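Local coordinates for protein sialidase B (Streptococcus pneumoniae serotype 4, PDB 4XJW) that cleaves alpha-linked terminal sialic acid residues from oligosaccharides, glycoproteins and glycolipids as an exo-sialidase of glycosyl hydrolase family 33, at residues Ala40-Phe50 with Tyr161-Leu172. The protein carries 1 engineered substitution. Numbering follows the deposited sequence.
Sequences ADKPNSLQALF and YLAKGSIDEISL
Tyr161 and Lys164, the residues most covered here, fasten the chain leading into strand 166-173 to the segment Ala40-Phe50. Tyr161 grips with backbone and side chain together: its O accepts a hydrogen bond from Ala48 N at 2.8 Å, while its CB packs on Ala48 CB. With CG beside its own backbone N (chi1 -46°), the Tyr161 ring runs alongside the leucine chain of Leu46, whose CD2 lies 3.7 Å from Tyr161 CE1; the hydroxyl end lies close to a phosphate ion probably taken up from the crystallisation liquor.

Lys164 is held by the amide of Gln47. Lys164 N donates to Gln47 OE1 (2.9 Å, nearly straight at 169°), and Gln47 NE2 returns a longer bond of 3.2 Å to Lys164 O. Asn44 N also donates to Gln47 OE1, from the opposite face of the amide to Lys164 N, so these three bonds hold the rotation of the buried amide. With CG anti to its backbone N (chi1 -180°), Lys164 lays CG 3.5 Å from Lys42 O; the chain then bends at chi2 and carries NZ away to Asn13 OD1. Water 1 joins Lys42 N to Lys164 O.

Between these two anchors, Asn44 ND2 gives one hydrogen to Leu162 O at 2.9 Å and also bonds Asn14 OD1; water 2 ties Leu162 O to Leu46 O. Ala163 CB fits against Ala48 O and Gln47 CB. Deeper in, Phe50 and Ile170 cross at about a right angle, with Phe50 CD1 3.8 Å from Ile170 CD1, and Ile167 CD1 approaches Leu49 O.

Strands 46-53 and 166-173 belong to different antiparallel sheets, and their apolar residues meet between them, consistent with the concanavalin-like beta sandwich of the N-terminal sialidase domain, away from the catalytic site.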
loop_
_atom_site.group_PDB
_atom_site.type_symbol
_atom_site.label_atom_id
_atom_site.label_comp_id
_atom_site.label_asym_id
_atom_site.label_seq_id
_atom_site.Cartn_x
_atom_site.Cartn_y
_atom_site.Cartn_z
ATOM N N ALA A 40 15.511 -12.598 14.475
ATOM C CA ALA A 40 14.547 -12.868 15.531
ATOM C C ALA A 40 13.299 -13.455 14.905
ATOM O O ALA A 40 12.390 -12.724 14.510
ATOM C CB ALA A 40 14.202 -11.587 16.298
ATOM N N ASP A 41 13.256 -14.778 14.815
ATOM C CA ASP A 41 12.121 -15.444 14.196
ATOM C C ASP A 41 11.147 -15.999 15.230
ATOM O O ASP A 41 10.060 -16.465 14.881
ATOM C CB ASP A 41 12.578 -16.530 13.219
ATOM C CG ASP A 41 13.410 -17.611 13.882
ATOM O OD1 ASP A 41 13.967 -17.361 14.970
ATOM O OD2 ASP A 41 13.519 -18.710 13.296
ATOM N N LYS A 42 11.539 -15.943 16.501
ATOM C CA LYS A 42 10.645 -16.277 17.608
ATOM C C LYS A 42 10.798 -15.270 18.748
ATOM O O LYS A 42 11.109 -15.648 19.884
ATOM C CB LYS A 42 10.924 -17.689 18.128
ATOM C CG LYS A 42 10.976 -18.757 17.049
ATOM C CD LYS A 42 10.811 -20.149 17.636
ATOM C CE LYS A 42 11.205 -21.231 16.642
ATOM N NZ LYS A 42 11.517 -22.516 17.338
ATOM N N PRO A 43 10.565 -13.976 18.459
ATOM C CA PRO A 43 10.810 -12.950 19.481
ATOM C C PRO A 43 9.813 -13.002 20.633
ATOM O O PRO A 43 8.678 -13.435 20.453
ATOM C CB PRO A 43 10.590 -11.649 18.715
ATOM C CG PRO A 43 9.587 -12.022 17.644
ATOM C CD PRO A 43 10.024 -13.393 17.213
ATOM N N ASN A 44 10.241 -12.547 21.805
ATOM C CA ASN A 44 9.318 -12.324 22.913
ATOM C C ASN A 44 8.464 -11.095 22.592
ATOM O O ASN A 44 8.776 -10.368 21.644
ATOM C CB ASN A 44 10.093 -12.132 24.223
ATOM C CG ASN A 44 10.919 -13.354 24.603
ATOM O OD1 ASN A 44 10.464 -14.487 24.478
ATOM N ND2 ASN A 44 12.149 -13.122 25.057
ATOM N N SER A 45 7.393 -10.852 23.351
ATOM C CA SER A 45 6.473 -9.761 23.012
ATOM C C SER A 45 7.158 -8.385 22.983
ATOM O O SER A 45 6.868 -7.560 22.110
ATOM C CB SER A 45 5.251 -9.749 23.940
ATOM O OG SER A 45 5.636 -9.601 25.288
ATOM N N LEU A 46 8.073 -8.165 23.924
ATOM C CA LEU A 46 8.891 -6.952 23.987
ATOM C C LEU A 46 10.284 -7.356 24.444
ATOM O O LEU A 46 10.433 -7.985 25.493
ATOM C CB LEU A 46 8.305 -5.930 24.967
ATOM C CG LEU A 46 9.212 -4.728 25.269
ATOM C CD1 LEU A 46 9.422 -3.863 24.035
ATOM C CD2 LEU A 46 8.681 -3.879 26.406
ATOM N N GLN A 47 11.302 -7.014 23.657
ATOM C CA GLN A 47 12.667 -7.390 23.997
ATOM C C GLN A 47 13.689 -6.355 23.556
ATOM O O GLN A 47 13.559 -5.763 22.480
ATOM C CB GLN A 47 13.022 -8.752 23.397
ATOM C CG GLN A 47 12.847 -8.873 21.879
ATOM C CD GLN A 47 13.111 -10.284 21.382
ATOM O OE1 GLN A 47 12.833 -11.267 22.081
ATOM N NE2 GLN A 47 13.660 -10.397 20.182
ATOM N N ALA A 48 14.691 -6.129 24.409
ATOM C CA ALA A 48 15.795 -5.233 24.084
ATOM C C ALA A 48 16.886 -5.994 23.345
ATOM O O ALA A 48 17.275 -7.095 23.754
ATOM C CB ALA A 48 16.362 -4.584 25.357
ATOM N N LEU A 49 17.377 -5.415 22.254
ATOM C CA LEU A 49 18.481 -6.007 21.526
ATOM C C LEU A 49 19.812 -5.501 22.086
ATOM O O LEU A 49 20.788 -6.251 22.182
ATOM C CB LEU A 49 18.362 -5.681 20.035
ATOM C CG LEU A 49 17.099 -6.246 19.381
ATOM C CD1 LEU A 49 16.966 -5.800 17.934
ATOM C CD2 LEU A 49 17.065 -7.766 19.480
ATOM N N PHE A 50 19.835 -4.229 22.471
ATOM C CA PHE A 50 21.044 -3.564 22.938
ATOM C C PHE A 50 20.653 -2.580 24.015
ATOM O O PHE A 50 19.653 -1.872 23.878
ATOM C CB PHE A 50 21.726 -2.837 21.767
ATOM C CG PHE A 50 22.870 -1.944 22.172
ATOM C CD1 PHE A 50 24.148 -2.461 22.342
ATOM C CD2 PHE A 50 22.667 -0.583 22.366
ATOM C CE1 PHE A 50 25.204 -1.634 22.708
ATOM C CE2 PHE A 50 23.718 0.249 22.728
ATOM C CZ PHE A 50 24.987 -0.279 22.899
ATOM N N TYR A 161 13.543 -6.890 29.778
ATOM C CA TYR A 161 13.325 -7.000 28.333
ATOM C C TYR A 161 14.198 -8.073 27.678
ATOM O O TYR A 161 14.789 -7.850 26.615
ATOM C CB TYR A 161 13.545 -5.639 27.660
ATOM C CG TYR A 161 12.870 -4.503 28.386
ATOM C CD1 TYR A 161 11.516 -4.560 28.688
ATOM C CD2 TYR A 161 13.588 -3.379 28.786
ATOM C CE1 TYR A 161 10.886 -3.535 29.355
ATOM C CE2 TYR A 161 12.966 -2.344 29.465
ATOM C CZ TYR A 161 11.619 -2.430 29.746
ATOM O OH TYR A 161 10.980 -1.414 30.417
ATOM N N LEU A 162 14.271 -9.237 28.320
ATOM C CA LEU A 162 15.048 -10.365 27.811
ATOM C C LEU A 162 14.659 -10.732 26.380
ATOM O O LEU A 162 13.478 -10.780 26.039
ATOM C CB LEU A 162 14.894 -11.582 28.725
ATOM C CG LEU A 162 15.752 -11.601 29.984
ATOM C CD1 LEU A 162 15.331 -12.764 30.870
ATOM C CD2 LEU A 162 17.228 -11.713 29.619
ATOM N N ALA A 163 15.669 -10.997 25.558
ATOM C CA ALA A 163 15.451 -11.261 24.139
ATOM C C ALA A 163 15.716 -12.696 23.694
ATOM O O ALA A 163 16.612 -13.371 24.211
ATOM C CB ALA A 163 16.273 -10.300 23.309
ATOM N N LYS A 164 14.930 -13.139 22.712
ATOM C CA LYS A 164 15.179 -14.386 22.005
ATOM C C LYS A 164 15.504 -14.045 20.555
ATOM O O LYS A 164 14.685 -13.435 19.873
ATOM C CB LYS A 164 13.938 -15.272 22.050
ATOM C CG LYS A 164 14.096 -16.607 21.338
ATOM C CD LYS A 164 15.204 -17.447 21.957
ATOM C CE LYS A 164 15.184 -18.868 21.412
ATOM N NZ LYS A 164 16.122 -19.758 22.152
ATOM N N GLY A 165 16.683 -14.443 20.086
ATOM C CA GLY A 165 17.128 -14.117 18.747
ATOM C C GLY A 165 18.630 -14.246 18.682
ATOM O O GLY A 165 19.224 -14.916 19.524
ATOM N N SER A 166 19.251 -13.615 17.693
ATOM C CA SER A 166 20.700 -13.634 17.615
ATOM C C SER A 166 21.226 -12.358 16.989
ATOM O O SER A 166 20.598 -11.783 16.101
ATOM C CB SER A 166 21.203 -14.851 16.834
ATOM O OG SER A 166 20.814 -14.795 15.477
ATOM N N ILE A 167 22.374 -11.908 17.469
ATOM C CA ILE A 167 23.045 -10.769 16.873
ATOM C C ILE A 167 24.276 -11.282 16.136
ATOM O O ILE A 167 25.282 -11.628 16.757
ATOM C CB ILE A 167 23.430 -9.732 17.929
ATOM C CG1 ILE A 167 22.182 -9.201 18.626
ATOM C CG2 ILE A 167 24.229 -8.587 17.311
ATOM C CD1 ILE A 167 22.485 -8.247 19.739
ATOM N N ASP A 168 24.185 -11.362 14.816
ATOM C CA ASP A 168 25.283 -11.920 14.039
ATOM C C ASP A 168 26.474 -10.964 13.951
ATOM O O ASP A 168 27.624 -11.399 13.933
ATOM C CB ASP A 168 24.811 -12.364 12.654
ATOM C CG ASP A 168 24.272 -13.784 12.652
ATOM O OD1 ASP A 168 24.660 -14.566 13.547
ATOM O OD2 ASP A 168 23.464 -14.114 11.754
ATOM N N GLU A 169 26.189 -9.664 13.907
ATOM C CA GLU A 169 27.220 -8.627 13.886
ATOM C C GLU A 169 26.708 -7.384 14.610
ATOM O O GLU A 169 25.554 -6.989 14.434
ATOM C CB GLU A 169 27.582 -8.242 12.451
ATOM C CG GLU A 169 27.891 -9.410 11.521
ATOM C CD GLU A 169 28.283 -8.960 10.131
ATOM O OE1 GLU A 169 28.552 -7.752 9.956
ATOM O OE2 GLU A 169 28.324 -9.813 9.218
ATOM N N ILE A 170 27.563 -6.762 15.416
ATOM C CA ILE A 170 27.234 -5.460 15.987
ATOM C C ILE A 170 28.466 -4.556 16.031
ATOM O O ILE A 170 29.539 -4.970 16.477
ATOM C CB ILE A 170 26.579 -5.574 17.379
ATOM C CG1 ILE A 170 26.264 -4.178 17.924
ATOM C CG2 ILE A 170 27.459 -6.360 18.351
ATOM C CD1 ILE A 170 25.529 -4.191 19.229
ATOM N N SER A 171 28.307 -3.329 15.537
ATOM C CA SER A 171 29.400 -2.361 15.489
ATOM C C SER A 171 28.948 -1.034 16.094
ATOM O O SER A 171 27.794 -0.642 15.938
ATOM C CB SER A 171 29.857 -2.141 14.045
ATOM O OG SER A 171 30.175 -3.362 13.412
ATOM N N LEU A 172 29.860 -0.345 16.775
ATOM C CA LEU A 172 29.572 0.960 17.369
ATOM C C LEU A 172 30.606 1.952 16.838
ATOM O O LEU A 172 31.797 1.641 16.785
ATOM C CB LEU A 172 29.662 0.871 18.896
ATOM C CG LEU A 172 29.143 1.903 19.910
ATOM C CD1 LEU A 172 29.539 3.344 19.590
ATOM C CD2 LEU A 172 27.638 1.777 20.108
HETATM O O HOH W 1 13.910 -15.215 17.886
HETATM O O HOH W 2 11.113 -9.962 27.327
#